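Uncharacterized protein (Parabacteroides merdae, PDB 4R7F) is of unknown function but carries immunoglobulin-like beta-sandwich domains, a type 9 secretion system plug-like first domain and bound magnesium. Local coordinates at residues Q187-L198 and N213-Y224. Numbering follows the deposited sequence.
With MG (magnesium ion), chain G.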
# COMPACT_ATOMS: atom_id res chain seq x y z
N GLN A 187 4.48 -3.47 15.56
CA GLN A 187 4.98 -4.01 14.31
C GLN A 187 4.17 -5.24 13.97
O GLN A 187 3.98 -6.12 14.83
CB GLN A 187 6.44 -4.41 14.45
CG GLN A 187 7.12 -4.90 13.19
CD GLN A 187 8.54 -5.43 13.46
OE1 GLN A 187 8.77 -6.07 14.45
NE2 GLN A 187 9.48 -5.15 12.56
N ASP A 188 3.68 -5.30 12.73
CA ASP A 188 2.92 -6.47 12.22
C ASP A 188 1.91 -7.01 13.25
O ASP A 188 1.79 -8.21 13.46
CB ASP A 188 3.86 -7.58 11.71
CG ASP A 188 4.82 -7.09 10.63
OD1 ASP A 188 4.43 -6.19 9.87
OD2 ASP A 188 5.98 -7.57 10.55
N ASN A 189 1.18 -6.09 13.89
CA ASN A 189 0.15 -6.44 14.85
C ASN A 189 0.59 -7.33 16.02
O ASN A 189 -0.21 -8.11 16.55
CB ASN A 189 -1.05 -7.02 14.08
CG ASN A 189 -1.89 -5.90 13.45
OD1 ASN A 189 -2.54 -5.13 14.15
ND2 ASN A 189 -1.84 -5.80 12.14
N ARG A 190 1.86 -7.20 16.41
CA ARG A 190 2.45 -8.01 17.48
C ARG A 190 2.51 -7.15 18.71
O ARG A 190 2.99 -6.00 18.66
CB ARG A 190 3.87 -8.43 17.13
CG ARG A 190 3.94 -9.56 16.11
CD ARG A 190 5.36 -9.76 15.55
NE ARG A 190 6.33 -9.93 16.62
CZ ARG A 190 7.64 -9.92 16.44
NH1 ARG A 190 8.15 -9.70 15.24
NH2 ARG A 190 8.45 -10.11 17.46
N ARG A 191 2.04 -7.71 19.82
CA ARG A 191 2.21 -7.05 21.10
C ARG A 191 3.51 -7.36 21.75
O ARG A 191 3.98 -6.58 22.54
CB ARG A 191 1.10 -7.43 22.05
CG ARG A 191 -0.23 -6.84 21.60
CD ARG A 191 -1.12 -6.64 22.81
NE ARG A 191 -2.48 -6.31 22.44
CZ ARG A 191 -3.47 -6.15 23.32
NH1 ARG A 191 -3.24 -6.34 24.63
NH2 ARG A 191 -4.69 -5.84 22.90
N ASP A 192 4.11 -8.50 21.43
CA ASP A 192 5.29 -8.94 22.17
C ASP A 192 6.47 -7.97 22.07
O ASP A 192 7.23 -7.84 23.04
CB ASP A 192 5.69 -10.33 21.71
CG ASP A 192 6.20 -10.36 20.27
OD1 ASP A 192 5.37 -10.31 19.35
OD2 ASP A 192 7.43 -10.45 20.06
N ASN A 193 6.67 -7.33 20.92
CA ASN A 193 7.78 -6.38 20.77
C ASN A 193 7.31 -4.94 20.51
O ASN A 193 8.00 -4.14 19.86
CB ASN A 193 8.74 -6.83 19.68
CG ASN A 193 8.14 -6.71 18.29
OD1 ASN A 193 6.92 -6.67 18.13
ND2 ASN A 193 8.99 -6.61 17.28
N ALA A 194 6.13 -4.61 21.05
CA ALA A 194 5.55 -3.29 20.90
C ALA A 194 6.32 -2.26 21.72
O ALA A 194 7.02 -2.60 22.65
CB ALA A 194 4.09 -3.30 21.31
N VAL A 195 6.18 -0.99 21.36
CA VAL A 195 6.92 0.07 21.99
C VAL A 195 5.95 1.12 22.55
O VAL A 195 4.91 1.42 21.94
CB VAL A 195 7.84 0.75 20.94
CG1 VAL A 195 8.57 1.94 21.54
CG2 VAL A 195 8.85 -0.23 20.40
N THR A 196 6.34 1.69 23.69
CA THR A 196 5.62 2.77 24.34
C THR A 196 6.58 3.54 25.26
O THR A 196 7.80 3.38 25.14
CB THR A 196 4.40 2.26 25.10
OG1 THR A 196 3.65 3.37 25.59
CG2 THR A 196 4.81 1.40 26.29
N ASP A 197 6.07 4.38 26.15
CA ASP A 197 6.95 5.31 26.93
C ASP A 197 7.85 6.14 26.00
O ASP A 197 9.08 6.15 26.12
CB ASP A 197 7.79 4.57 28.01
CG ASP A 197 6.91 3.75 28.96
OD1 ASP A 197 5.84 4.27 29.39
OD2 ASP A 197 7.26 2.59 29.28
N LEU A 198 7.23 6.83 25.05
CA LEU A 198 7.97 7.63 24.10
C LEU A 198 7.98 9.08 24.60
O LEU A 198 7.00 9.56 25.16
CB LEU A 198 7.31 7.53 22.72
CG LEU A 198 7.25 6.14 22.08
CD1 LEU A 198 6.57 6.20 20.74
CD2 LEU A 198 8.65 5.60 21.90
N ASN A 213 13.95 8.66 17.67
CA ASN A 213 13.78 8.01 18.95
C ASN A 213 14.36 6.62 18.89
O ASN A 213 13.97 5.81 18.06
CB ASN A 213 12.30 7.96 19.29
CG ASN A 213 12.04 7.61 20.71
OD1 ASN A 213 12.52 6.57 21.21
ND2 ASN A 213 11.29 8.48 21.40
N ARG A 214 15.31 6.33 19.78
CA ARG A 214 16.02 5.09 19.72
C ARG A 214 15.08 3.89 19.89
O ARG A 214 15.28 2.85 19.28
CB ARG A 214 17.12 5.08 20.77
CG ARG A 214 17.89 3.79 20.91
CD ARG A 214 18.88 3.57 19.77
NE ARG A 214 19.53 2.27 19.95
CZ ARG A 214 18.93 1.10 19.71
NH1 ARG A 214 17.69 1.03 19.29
NH2 ARG A 214 19.59 -0.02 19.88
N ASN A 215 14.02 4.05 20.67
CA ASN A 215 13.09 2.94 20.93
C ASN A 215 12.25 2.62 19.71
O ASN A 215 11.57 1.62 19.71
CB ASN A 215 12.13 3.29 22.07
CG ASN A 215 12.86 3.84 23.27
OD1 ASN A 215 13.48 3.09 23.96
ND2 ASN A 215 12.85 5.18 23.47
N LEU A 216 12.24 3.50 18.70
CA LEU A 216 11.41 3.30 17.54
C LEU A 216 12.15 2.58 16.43
O LEU A 216 11.68 2.55 15.29
CB LEU A 216 10.81 4.61 17.06
CG LEU A 216 9.64 5.07 17.91
CD1 LEU A 216 9.16 6.42 17.44
CD2 LEU A 216 8.50 4.07 17.90
N ILE A 217 13.26 1.96 16.78
CA ILE A 217 14.03 1.14 15.87
C ILE A 217 13.73 -0.32 16.15
O ILE A 217 13.95 -0.83 17.24
CB ILE A 217 15.54 1.40 16.00
CG1 ILE A 217 15.84 2.86 15.70
CG2 ILE A 217 16.28 0.53 15.01
CD1 ILE A 217 17.31 3.22 15.78
N PHE A 218 13.21 -1.00 15.15
CA PHE A 218 12.74 -2.37 15.27
C PHE A 218 13.63 -3.25 14.45
O PHE A 218 14.14 -2.80 13.43
CB PHE A 218 11.37 -2.47 14.64
CG PHE A 218 10.29 -1.88 15.45
CD1 PHE A 218 9.99 -0.53 15.35
CD2 PHE A 218 9.52 -2.68 16.26
CE1 PHE A 218 8.96 0.03 16.08
CE2 PHE A 218 8.50 -2.14 17.03
CZ PHE A 218 8.22 -0.77 16.94
N PRO A 219 13.79 -4.51 14.84
CA PRO A 219 14.46 -5.40 13.86
C PRO A 219 13.57 -5.61 12.64
O PRO A 219 12.33 -5.68 12.77
CB PRO A 219 14.66 -6.70 14.63
CG PRO A 219 13.68 -6.62 15.76
CD PRO A 219 13.56 -5.18 16.13
N ALA A 220 14.18 -5.70 11.47
CA ALA A 220 13.44 -5.64 10.23
C ALA A 220 12.72 -6.92 9.89
O ALA A 220 11.72 -6.91 9.15
CB ALA A 220 14.33 -5.20 9.08
N GLY A 221 13.22 -8.05 10.39
CA GLY A 221 12.61 -9.34 10.07
C GLY A 221 12.66 -9.66 8.59
O GLY A 221 13.57 -9.18 7.87
N ASN A 222 11.68 -10.45 8.17
CA ASN A 222 11.66 -11.06 6.86
C ASN A 222 10.19 -11.17 6.45
O ASN A 222 9.29 -11.00 7.29
CB ASN A 222 12.28 -12.46 6.90
CG ASN A 222 12.78 -12.94 5.53
OD1 ASN A 222 12.41 -12.40 4.50
ND2 ASN A 222 13.62 -13.95 5.53
N GLU A 223 9.96 -11.42 5.16
CA GLU A 223 8.59 -11.71 4.71
C GLU A 223 8.20 -13.02 5.33
O GLU A 223 9.03 -13.93 5.49
CB GLU A 223 8.45 -11.75 3.17
CG GLU A 223 9.03 -10.53 2.42
CD GLU A 223 8.44 -9.17 2.80
OE1 GLU A 223 7.41 -9.06 3.52
OE2 GLU A 223 9.05 -8.16 2.37
N TYR A 224 6.94 -13.09 5.72
CA TYR A 224 6.43 -14.25 6.39
C TYR A 224 6.44 -15.38 5.38
O TYR A 224 6.36 -15.18 4.14
CB TYR A 224 5.00 -14.02 6.92
CG TYR A 224 4.90 -13.15 8.16
CD1 TYR A 224 5.22 -11.83 8.12
CD2 TYR A 224 4.47 -13.68 9.38
CE1 TYR A 224 5.14 -11.04 9.27
CE2 TYR A 224 4.40 -12.92 10.52
CZ TYR A 224 4.72 -11.58 10.46
OH TYR A 224 4.65 -10.78 11.58
MG MG G . 5.81 -8.44 5.14
O HOH W 1 10.54 -8.20 13.86
O HOH W 2 7.08 -9.80 12.54
O HOH W 3 11.26 7.95 24.58
O HOH W 4 7.21 -9.06 6.96
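N213 and L198 meet where the loop following strand 181-187 packs against the end of strand 207-219, in what is probably one of the immunoglobulin-like beta-sandwich domains. CD2 of L198 lies 3.9 Å from ND2 of N213, whose OD1 closes an Asx turn on the backbone N of N215 and also accepts from N215 ND2. V195 crosses N215 at about a right angle, CG1 resting 3.8 Å from N215 CB. L216 offers CD2 to CD1 of L198 and CG1 of V195, while its other neighbours include V185 and F165. The F218 ring is met obliquely by V195 CG2, 3.6 Å from CZ, and by the amide of Q187, turned 48° from the ring plane. An extended Q187 chain (chi1 -176°, CG beside the carbonyl carbon) carries this amide to P219: NE2 donates to P219 O at 2.9 Å, nearly straight, and OE1 accepts from N193 ND2. Cut back to an alanine here, the side chain would probably leave P219 O without NE2 and N193 ND2 without OE1. Farther on, E223 OE1 binds magnesium, with D269, D271, the backbone O of Q371 and a water among the other ligands. Y224 reaches back to D188, whose OD1 is held by E373 N; OD2 sits at the tyrosine ring edge, and one water joins it to R190 NH1 and, at 2.8 Å, to Y224 OH.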